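Local coordinates for putative sulfatase yidJ (Bacteroides fragilis, PDB 2QZU), which probably hydrolyses sulfate esters as a metal-dependent member of the sulfatase family, although its natural substrate is not established, at residues Pro54-Leu59 with Pro337-Trp342; Pro141-Tyr146 with Ala153-Cys158; Val435-Arg440 with Ser452-Leu457. All blocks are in the same frame, centred on the assembly; numbering follows the deposited sequence.

Contact 1 (Pro54-Leu59 with Pro337-Trp342); sequences PHLDKL and PMILSW
The helix bearing Leu56 and Leu59 crosses strand 338-341, with Ile339 and Ser341, at 54°, the short axes approaching to 9.1 Å. The closest pair of CA atoms joins Leu59 to Ser341 at 7.0 Å. No hydrogen bond crosses between them; the contact is mainly apolar packing, with methyls also reaching the oxygens Leu56 O and Ser341 OG. Ile339 fits between the two leucines, each of its branches serving one of them. With CG2 anti to the backbone N, Ile339 CG2 lies 3.9 Å from Leu59 CG, the two side chains slanting across one another. The longer branch reaches the other way, and Ile339 CD1 stops 3.8 Å from Leu56 O and close to Leu56 CB. Leu59 itself extends with CG anti to its own N (chi1 -177°), which carries Leu59 CD1 to 3.5 Å from Ser341 OG. All four residues are buried, as expected where a helix covers a face of the central sheet of an alkaline phosphatase-like fold. Strand 338-341 runs antiparallel to both 306-311 and 64-66, while helix 267-299 flanks the leucines through Val290 and Ile294, and Asp287 accepts the N-H groups of His55 and Leu56.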
loop_
_atom_site.group_PDB
_atom_site.type_symbol
_atom_site.label_atom_id
_atom_site.label_comp_id
_atom_site.label_asym_id
_atom_site.label_seq_id
_atom_site.Cartn_x
_atom_site.Cartn_y
_atom_site.Cartn_z
ATOM N N PRO A 54 5.656 14.199 -23.793
ATOM C CA PRO A 54 6.208 14.519 -25.112
ATOM C C PRO A 54 5.833 13.571 -26.256
ATOM O O PRO A 54 5.650 14.011 -27.391
ATOM C CB PRO A 54 7.714 14.568 -24.853
ATOM C CG PRO A 54 7.900 13.579 -23.730
ATOM C CD PRO A 54 6.731 13.915 -22.824
ATOM N N HIS A 55 5.715 12.280 -25.969
ATOM C CA HIS A 55 5.387 11.324 -27.023
ATOM C C HIS A 55 3.924 11.395 -27.452
ATOM O O HIS A 55 3.614 11.270 -28.639
ATOM C CB HIS A 55 5.782 9.919 -26.569
ATOM C CG HIS A 55 7.248 9.776 -26.311
ATOM N ND1 HIS A 55 8.185 9.797 -27.320
ATOM C CD2 HIS A 55 7.945 9.682 -25.153
ATOM C CE1 HIS A 55 9.395 9.725 -26.797
ATOM N NE2 HIS A 55 9.277 9.654 -25.482
ATOM N N LEU A 56 3.025 11.611 -26.499
ATOM C CA LEU A 56 1.617 11.736 -26.836
ATOM C C LEU A 56 1.393 13.074 -27.537
ATOM O O LEU A 56 0.527 13.184 -28.405
ATOM C CB LEU A 56 0.748 11.642 -25.577
ATOM C CG LEU A 56 0.679 10.244 -24.959
ATOM C CD1 LEU A 56 -0.146 10.289 -23.684
ATOM C CD2 LEU A 56 0.063 9.273 -25.957
ATOM N N ASP A 57 2.168 14.091 -27.163
ATOM C CA ASP A 57 2.041 15.398 -27.809
ATOM C C ASP A 57 2.431 15.244 -29.279
ATOM O O ASP A 57 1.789 15.807 -30.165
ATOM C CB ASP A 57 2.967 16.441 -27.166
ATOM C CG ASP A 57 2.528 16.848 -25.773
ATOM O OD1 ASP A 57 1.431 16.439 -25.338
ATOM O OD2 ASP A 57 3.286 17.593 -25.115
ATOM N N LYS A 58 3.497 14.488 -29.522
ATOM C CA LYS A 58 3.977 14.245 -30.880
ATOM C C LYS A 58 2.932 13.456 -31.671
ATOM O O LYS A 58 2.633 13.777 -32.819
ATOM C CB LYS A 58 5.305 13.476 -30.836
ATOM C CG LYS A 58 5.901 13.147 -32.199
ATOM C CD LYS A 58 6.253 14.399 -32.990
ATOM C CE LYS A 58 6.890 14.043 -34.327
ATOM N NZ LYS A 58 7.209 15.253 -35.136
ATOM N N LEU A 59 2.371 12.426 -31.044
ATOM C CA LEU A 59 1.352 11.608 -31.689
ATOM C C LEU A 59 0.166 12.487 -32.077
ATOM O O LEU A 59 -0.365 12.381 -33.183
ATOM C CB LEU A 59 0.883 10.505 -30.736
ATOM C CG LEU A 59 -0.136 9.512 -31.288
ATOM C CD1 LEU A 59 0.486 8.723 -32.437
ATOM C CD2 LEU A 59 -0.578 8.580 -30.171
ATOM N N PRO A 337 -8.569 10.714 -22.361
ATOM C CA PRO A 337 -7.769 11.148 -23.502
ATOM C C PRO A 337 -8.287 10.369 -24.704
ATOM O O PRO A 337 -8.859 9.285 -24.552
ATOM C CB PRO A 337 -6.356 10.735 -23.112
ATOM C CG PRO A 337 -6.581 9.506 -22.293
ATOM C CD PRO A 337 -7.757 9.919 -21.425
HETATM N N MSE A 338 -8.094 10.923 -25.890
HETATM C CA MSE A 338 -8.543 10.279 -27.112
HETATM C C MSE A 338 -7.752 10.903 -28.246
HETATM O O MSE A 338 -8.146 11.927 -28.807
HETATM C CB MSE A 338 -10.045 10.523 -27.305
HETATM C CG MSE A 338 -10.654 9.918 -28.551
HETATM SE SE MSE A 338 -10.837 7.998 -28.469
HETATM C CE MSE A 338 -12.295 7.865 -27.177
ATOM N N ILE A 339 -6.614 10.289 -28.548
ATOM C CA ILE A 339 -5.725 10.742 -29.608
ATOM C C ILE A 339 -5.717 9.668 -30.688
ATOM O O ILE A 339 -5.556 8.484 -30.393
ATOM C CB ILE A 339 -4.286 10.933 -29.082
ATOM C CG1 ILE A 339 -4.269 11.983 -27.970
ATOM C CG2 ILE A 339 -3.363 11.362 -30.220
ATOM C CD1 ILE A 339 -2.928 12.129 -27.293
ATOM N N LEU A 340 -5.889 10.080 -31.937
ATOM C CA LEU A 340 -5.913 9.131 -33.038
ATOM C C LEU A 340 -5.090 9.635 -34.218
ATOM O O LEU A 340 -5.129 10.819 -34.561
ATOM C CB LEU A 340 -7.365 8.886 -33.466
ATOM C CG LEU A 340 -7.703 7.756 -34.443
ATOM C CD1 LEU A 340 -9.178 7.415 -34.309
ATOM C CD2 LEU A 340 -7.371 8.164 -35.871
ATOM N N SER A 341 -4.330 8.732 -34.825
ATOM C CA SER A 341 -3.523 9.085 -35.978
ATOM C C SER A 341 -3.676 8.021 -37.054
ATOM O O SER A 341 -3.886 6.846 -36.763
ATOM C CB SER A 341 -2.044 9.220 -35.595
ATOM O OG SER A 341 -1.483 7.968 -35.239
ATOM N N TRP A 342 -3.586 8.462 -38.303
ATOM C CA TRP A 342 -3.675 7.598 -39.474
ATOM C C TRP A 342 -3.219 8.509 -40.609
ATOM O O TRP A 342 -4.030 9.011 -41.389
ATOM C CB TRP A 342 -5.117 7.127 -39.710
ATOM C CG TRP A 342 -5.236 6.135 -40.845
ATOM C CD1 TRP A 342 -4.212 5.476 -41.470
ATOM C CD2 TRP A 342 -6.443 5.689 -41.478
ATOM N NE1 TRP A 342 -4.707 4.649 -42.453
ATOM C CE2 TRP A 342 -6.074 4.760 -42.480
ATOM C CE3 TRP A 342 -7.803 5.983 -41.296
ATOM C CZ2 TRP A 342 -7.015 4.123 -43.297
ATOM C CZ3 TRP A 342 -8.739 5.347 -42.109
ATOM C CH2 TRP A 342 -8.338 4.427 -43.098
#

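Contact 2 (Pro141-Tyr146 with Ala153-Cys158); sequences PYVDTY and AWNEWC
Within the long irregular excursion between strands 126-130 and 168-172, the chain turns so that Tyr142, Val143 and Thr145 face Ala153, Asn155 and Glu156. Neither segment is helix or strand, and their touching parts run 91° apart. The first bends through an inverse gamma turn centred on Asp144, in which Thr145 N bonds to Val143 O. At one end a CH-pi contact forms: Ala153 CB sits 3.4 Å from the centroid of the Tyr142 ring, only 6° off the ring normal, so the methyl is centred on one face. Next along, Val143 CG2 is 3.6 Å from the backbone Asn155 O, and the side chains of Val143 and Asn155 cross almost perpendicularly. A water beside them takes the N-H of Val143 at 2.9 Å from Val143 N and donates to Asn155 O and to Glu156 OE1, the latter at 2.7 Å. At the far end Asn155 ND2 donates to Thr145 OG1 over 3.2 Å, though the position of this amide nitrogen is less certain; Thr145 OG1 also bonds to Asn147 OD1, and Asn155 OD1 accepts from Thr174 N. Glu156 OE2 receives Trp157 N from above the carboxylate plane and pairs with Arg190. Val143 N and Asn155 O are thus satisfied by the water and Trp157 N by the carboxylate, and the arginine probably helps keep Glu156 ionised.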
loop_
_atom_site.group_PDB
_atom_site.type_symbol
_atom_site.label_atom_id
_atom_site.label_comp_id
_atom_site.label_asym_id
_atom_site.label_seq_id
_atom_site.Cartn_x
_atom_site.Cartn_y
_atom_site.Cartn_z
ATOM N N PRO A 141 -11.504 -22.664 -7.378
ATOM C CA PRO A 141 -10.529 -21.973 -6.524
ATOM C C PRO A 141 -9.864 -20.841 -7.306
ATOM O O PRO A 141 -9.438 -21.035 -8.444
ATOM C CB PRO A 141 -9.550 -23.086 -6.150
ATOM C CG PRO A 141 -9.560 -23.949 -7.383
ATOM C CD PRO A 141 -11.032 -24.021 -7.715
ATOM N N TYR A 142 -9.776 -19.665 -6.694
ATOM C CA TYR A 142 -9.193 -18.499 -7.354
ATOM C C TYR A 142 -7.704 -18.657 -7.649
ATOM O O TYR A 142 -6.979 -19.302 -6.890
ATOM C CB TYR A 142 -9.408 -17.252 -6.488
ATOM C CG TYR A 142 -10.852 -17.001 -6.109
ATOM C CD1 TYR A 142 -11.838 -16.880 -7.088
ATOM C CD2 TYR A 142 -11.232 -16.881 -4.772
ATOM C CE1 TYR A 142 -13.168 -16.645 -6.747
ATOM C CE2 TYR A 142 -12.566 -16.645 -4.419
ATOM C CZ TYR A 142 -13.525 -16.531 -5.413
ATOM O OH TYR A 142 -14.842 -16.311 -5.085
ATOM N N VAL A 143 -7.248 -18.068 -8.755
ATOM C CA VAL A 143 -5.835 -18.142 -9.105
ATOM C C VAL A 143 -5.051 -17.445 -7.997
ATOM O O VAL A 143 -5.545 -16.504 -7.367
ATOM C CB VAL A 143 -5.530 -17.486 -10.474
ATOM C CG1 VAL A 143 -6.229 -18.262 -11.585
ATOM C CG2 VAL A 143 -5.963 -16.037 -10.480
ATOM N N ASP A 144 -3.826 -17.905 -7.778
ATOM C CA ASP A 144 -2.981 -17.401 -6.701
ATOM C C ASP A 144 -2.260 -16.054 -6.825
ATOM O O ASP A 144 -1.028 -16.007 -6.850
ATOM C CB ASP A 144 -1.968 -18.496 -6.332
ATOM C CG ASP A 144 -1.232 -18.206 -5.039
ATOM O OD1 ASP A 144 -1.873 -17.714 -4.087
ATOM O OD2 ASP A 144 -0.014 -18.484 -4.969
ATOM N N THR A 145 -3.020 -14.962 -6.898
ATOM C CA THR A 145 -2.425 -13.622 -6.931
ATOM C C THR A 145 -2.951 -12.885 -5.701
ATOM O O THR A 145 -4.002 -13.240 -5.166
ATOM C CB THR A 145 -2.771 -12.830 -8.219
ATOM O OG1 THR A 145 -4.184 -12.823 -8.425
ATOM C CG2 THR A 145 -2.066 -13.449 -9.421
ATOM N N TYR A 146 -2.224 -11.864 -5.253
ATOM C CA TYR A 146 -2.598 -11.134 -4.041
ATOM C C TYR A 146 -4.027 -10.600 -3.970
ATOM O O TYR A 146 -4.639 -10.614 -2.898
ATOM C CB TYR A 146 -1.622 -9.976 -3.788
ATOM C CG TYR A 146 -1.951 -8.730 -4.571
ATOM C CD1 TYR A 146 -1.550 -8.596 -5.898
ATOM C CD2 TYR A 146 -2.738 -7.723 -4.010
ATOM C CE1 TYR A 146 -1.932 -7.496 -6.651
ATOM C CE2 TYR A 146 -3.128 -6.625 -4.752
ATOM C CZ TYR A 146 -2.723 -6.521 -6.079
ATOM O OH TYR A 146 -3.146 -5.475 -6.856
ATOM N N ALA A 153 -12.378 -11.774 -4.584
ATOM C CA ALA A 153 -11.341 -12.028 -5.591
ATOM C C ALA A 153 -11.617 -11.185 -6.832
ATOM O O ALA A 153 -12.774 -11.002 -7.219
ATOM C CB ALA A 153 -11.315 -13.507 -5.960
ATOM N N TRP A 154 -10.553 -10.701 -7.470
ATOM C CA TRP A 154 -10.689 -9.837 -8.640
ATOM C C TRP A 154 -10.039 -10.315 -9.932
ATOM O O TRP A 154 -10.417 -9.879 -11.019
ATOM C CB TRP A 154 -10.108 -8.453 -8.324
ATOM C CG TRP A 154 -10.910 -7.650 -7.360
ATOM C CD1 TRP A 154 -11.106 -7.911 -6.036
ATOM C CD2 TRP A 154 -11.663 -6.472 -7.656
ATOM N NE1 TRP A 154 -11.942 -6.968 -5.487
ATOM C CE2 TRP A 154 -12.301 -6.071 -6.461
ATOM C CE3 TRP A 154 -11.867 -5.712 -8.820
ATOM C CZ2 TRP A 154 -13.128 -4.945 -6.390
ATOM C CZ3 TRP A 154 -12.691 -4.592 -8.752
ATOM C CH2 TRP A 154 -13.311 -4.221 -7.545
ATOM N N ASN A 155 -9.060 -11.202 -9.817
ATOM C CA ASN A 155 -8.322 -11.659 -10.982
ATOM C C ASN A 155 -8.711 -13.055 -11.445
ATOM O O ASN A 155 -8.906 -13.963 -10.640
ATOM C CB ASN A 155 -6.828 -11.564 -10.658
ATOM C CG ASN A 155 -5.939 -11.896 -11.835
ATOM O OD1 ASN A 155 -6.163 -11.447 -12.959
ATOM N ND2 ASN A 155 -4.902 -12.675 -11.573
ATOM N N GLU A 156 -8.840 -13.212 -12.759
ATOM C CA GLU A 156 -9.213 -14.493 -13.339
ATOM C C GLU A 156 -8.554 -14.681 -14.708
ATOM O O GLU A 156 -8.210 -13.714 -15.385
ATOM C CB GLU A 156 -10.739 -14.582 -13.459
ATOM C CG GLU A 156 -11.259 -15.900 -14.026
ATOM C CD GLU A 156 -10.749 -17.114 -13.259
ATOM O OE1 GLU A 156 -11.127 -17.287 -12.080
ATOM O OE2 GLU A 156 -9.964 -17.894 -13.838
ATOM N N TRP A 157 -8.369 -15.936 -15.094
ATOM C CA TRP A 157 -7.761 -16.298 -16.368
ATOM C C TRP A 157 -8.794 -16.191 -17.484
ATOM O O TRP A 157 -9.990 -16.365 -17.248
ATOM C CB TRP A 157 -7.254 -17.747 -16.276
ATOM C CG TRP A 157 -6.619 -18.315 -17.525
ATOM C CD1 TRP A 157 -5.541 -17.816 -18.203
ATOM C CD2 TRP A 157 -6.975 -19.536 -18.188
ATOM N NE1 TRP A 157 -5.202 -18.650 -19.241
ATOM C CE2 TRP A 157 -6.065 -19.716 -19.255
ATOM C CE3 TRP A 157 -7.973 -20.501 -17.982
ATOM C CZ2 TRP A 157 -6.124 -20.818 -20.115
ATOM C CZ3 TRP A 157 -8.033 -21.598 -18.839
ATOM C CH2 TRP A 157 -7.112 -21.746 -19.892
ATOM N N CYS A 158 -8.335 -15.899 -18.699
ATOM C CA CYS A 158 -9.237 -15.828 -19.842
ATOM C C CYS A 158 -8.870 -17.002 -20.737
ATOM O O CYS A 158 -7.849 -16.970 -21.423
ATOM C CB CYS A 158 -9.058 -14.524 -20.626
ATOM S SG CYS A 158 -10.232 -14.351 -22.007
HETATM O O HOH W 1 -9.470 -16.605 -10.014
#

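Contact 3 (Val435-Arg440 with Ser452-Leu457); sequences VILFDR and SQQLKL
Leu437 and Leu457 meet through single methyls, Leu437 CD2 lying 3.7 Å from Leu457 CD2, and their side chains cross at about a right angle. Both leucines have the same rotamer. In Leu437, CG stands anti to the backbone N (chi1 177°) with chi2 near 60°; Leu457, from the first turn of the helix, adopts the same conformation, and in each leucine CD2 is the atom that makes the closest approach. Behind it, Leu457 CG follows at 4.1 Å from Leu437 CD2. The same Leu437 methyl also reaches Gln454, but by the root of that side chain: Leu437 CD2 is 4.1 Å from Gln454 CB. The CB of Gln454 points toward the strand and makes the approach; the chain beyond it bends at chi2, and the amide takes no part. Gln454 occupies the N-cap position of helix 455-471, and its backbone carbonyl accepts a hydrogen bond from Thr458 OG1. This helix packs against strand 431-439, an outermost strand of the four-stranded antiparallel sheet in the C-terminal part of the chain; such a small sheet with a helix on it is familiar from sulfatase C-terminal subdomains. Tyr421, on the neighbouring strand 421-428, touches both Leu437 and Leu457, and Thr458 and Phe461 of the helix cover more of Leu437. The backbone of Leu437 is held separately, its N-H bonding to Asn449 OD1 while Asn449 ND2 donates to Val435 O.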
loop_
_atom_site.group_PDB
_atom_site.type_symbol
_atom_site.label_atom_id
_atom_site.label_comp_id
_atom_site.label_asym_id
_atom_site.label_seq_id
_atom_site.Cartn_x
_atom_site.Cartn_y
_atom_site.Cartn_z
ATOM N N VAL A 435 -32.265 14.509 -8.594
ATOM C CA VAL A 435 -32.093 15.108 -9.909
ATOM C C VAL A 435 -30.896 16.045 -9.822
ATOM O O VAL A 435 -30.815 16.892 -8.930
ATOM C CB VAL A 435 -33.344 15.913 -10.345
ATOM C CG1 VAL A 435 -33.127 16.499 -11.730
ATOM C CG2 VAL A 435 -34.569 15.008 -10.347
ATOM N N ILE A 436 -29.960 15.885 -10.748
ATOM C CA ILE A 436 -28.753 16.695 -10.757
ATOM C C ILE A 436 -28.552 17.364 -12.111
ATOM O O ILE A 436 -28.714 16.736 -13.154
ATOM C CB ILE A 436 -27.528 15.815 -10.429
ATOM C CG1 ILE A 436 -27.733 15.155 -9.061
ATOM C CG2 ILE A 436 -26.254 16.650 -10.438
ATOM C CD1 ILE A 436 -26.815 13.981 -8.795
ATOM N N LEU A 437 -28.204 18.647 -12.089
ATOM C CA LEU A 437 -27.973 19.388 -13.317
ATOM C C LEU A 437 -26.857 20.402 -13.117
ATOM O O LEU A 437 -26.900 21.211 -12.193
ATOM C CB LEU A 437 -29.250 20.109 -13.764
ATOM C CG LEU A 437 -29.131 20.988 -15.016
ATOM C CD1 LEU A 437 -28.689 20.143 -16.202
ATOM C CD2 LEU A 437 -30.472 21.655 -15.304
ATOM N N PHE A 438 -25.849 20.338 -13.980
ATOM C CA PHE A 438 -24.727 21.267 -13.915
ATOM C C PHE A 438 -24.587 22.003 -15.241
ATOM O O PHE A 438 -24.678 21.395 -16.310
ATOM C CB PHE A 438 -23.405 20.534 -13.651
ATOM C CG PHE A 438 -23.320 19.878 -12.307
ATOM C CD1 PHE A 438 -23.212 18.492 -12.206
ATOM C CD2 PHE A 438 -23.311 20.639 -11.143
ATOM C CE1 PHE A 438 -23.095 17.873 -10.957
ATOM C CE2 PHE A 438 -23.197 20.036 -9.895
ATOM C CZ PHE A 438 -23.087 18.650 -9.801
ATOM N N ASP A 439 -24.374 23.312 -15.159
ATOM C CA ASP A 439 -24.164 24.146 -16.336
ATOM C C ASP A 439 -22.648 24.299 -16.363
ATOM O O ASP A 439 -22.092 25.109 -15.624
ATOM C CB ASP A 439 -24.818 25.518 -16.143
ATOM C CG ASP A 439 -24.599 26.445 -17.328
ATOM O OD1 ASP A 439 -23.575 26.294 -18.030
ATOM O OD2 ASP A 439 -25.442 27.336 -17.548
ATOM N N ARG A 440 -21.977 23.521 -17.206
ATOM C CA ARG A 440 -20.519 23.560 -17.265
ATOM C C ARG A 440 -19.907 24.840 -17.833
ATOM O O ARG A 440 -18.708 25.075 -17.683
ATOM C CB ARG A 440 -19.996 22.342 -18.028
ATOM C CG ARG A 440 -20.442 21.011 -17.429
ATOM C CD ARG A 440 -19.514 19.877 -17.861
ATOM N NE ARG A 440 -19.367 19.812 -19.311
ATOM C CZ ARG A 440 -20.302 19.368 -20.148
ATOM N NH1 ARG A 440 -21.470 18.934 -19.687
ATOM N NH2 ARG A 440 -20.071 19.373 -21.451
ATOM N N SER A 452 -33.105 22.231 -9.298
ATOM C CA SER A 452 -34.285 22.827 -8.671
ATOM C C SER A 452 -34.539 24.258 -9.141
ATOM O O SER A 452 -35.621 24.808 -8.930
ATOM C CB SER A 452 -34.134 22.812 -7.147
ATOM O OG SER A 452 -33.067 23.650 -6.730
ATOM N N GLN A 453 -33.541 24.852 -9.784
ATOM C CA GLN A 453 -33.651 26.222 -10.271
ATOM C C GLN A 453 -33.991 26.290 -11.759
ATOM O O GLN A 453 -34.320 27.358 -12.275
ATOM C CB GLN A 453 -32.337 26.964 -10.011
ATOM C CG GLN A 453 -31.887 26.916 -8.558
ATOM C CD GLN A 453 -30.459 27.402 -8.358
ATOM O OE1 GLN A 453 -29.915 27.314 -7.257
ATOM N NE2 GLN A 453 -29.850 27.920 -9.419
ATOM N N GLN A 454 -33.915 25.152 -12.444
ATOM C CA GLN A 454 -34.202 25.102 -13.877
ATOM C C GLN A 454 -35.221 24.015 -14.203
ATOM O O GLN A 454 -34.911 23.062 -14.918
ATOM C CB GLN A 454 -32.912 24.832 -14.656
ATOM C CG GLN A 454 -31.801 25.839 -14.417
ATOM C CD GLN A 454 -32.134 27.217 -14.950
ATOM O OE1 GLN A 454 -32.553 27.364 -16.098
ATOM N NE2 GLN A 454 -31.940 28.237 -14.122
ATOM N N LEU A 455 -36.438 24.164 -13.690
ATOM C CA LEU A 455 -37.488 23.178 -13.921
ATOM C C LEU A 455 -37.792 22.930 -15.396
ATOM O O LEU A 455 -38.012 21.789 -15.806
ATOM C CB LEU A 455 -38.776 23.592 -13.203
ATOM C CG LEU A 455 -38.760 23.676 -11.675
ATOM C CD1 LEU A 455 -37.986 24.906 -11.220
ATOM C CD2 LEU A 455 -40.192 23.738 -11.166
ATOM N N LYS A 456 -37.808 23.997 -16.191
ATOM C CA LYS A 456 -38.097 23.879 -17.617
ATOM C C LYS A 456 -37.044 23.029 -18.319
ATOM O O LYS A 456 -37.365 22.115 -19.078
ATOM C CB LYS A 456 -38.146 25.267 -18.264
ATOM C CG LYS A 456 -38.519 25.251 -19.741
ATOM C CD LYS A 456 -38.623 26.657 -20.326
ATOM C CE LYS A 456 -37.267 27.346 -20.410
ATOM N NZ LYS A 456 -37.373 28.712 -20.999
ATOM N N LEU A 457 -35.784 23.346 -18.055
ATOM C CA LEU A 457 -34.661 22.637 -18.650
ATOM C C LEU A 457 -34.644 21.176 -18.205
ATOM O O LEU A 457 -34.430 20.270 -19.014
ATOM C CB LEU A 457 -33.360 23.333 -18.248
ATOM C CG LEU A 457 -32.061 22.893 -18.914
ATOM C CD1 LEU A 457 -32.146 23.103 -20.418
ATOM C CD2 LEU A 457 -30.910 23.695 -18.329
#

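From the N terminus, the chain enters contact 1 at helix 54-61 and does not complete it until strand 338-341, closing a loop of 277 intervening residues that takes in much of the sulfatase family region. Contact 2 is nested inside that loop: residues 141-146 and 153-158 close a short loop, with six residues between the segments, between strands 126-130 and 168-172. It lies on the opposite side of the chain's centre, the centres of contacts 1 and 2 being 34 Å apart. Contact 3 follows in series, with 11 residues between its segments, on the way from strand 431-439 to helix 455-471. None touch: contact 1 binds helix to central sheet, contact 2 joins two parts of one irregular loop, and contact 3 joins sheet to terminal helix.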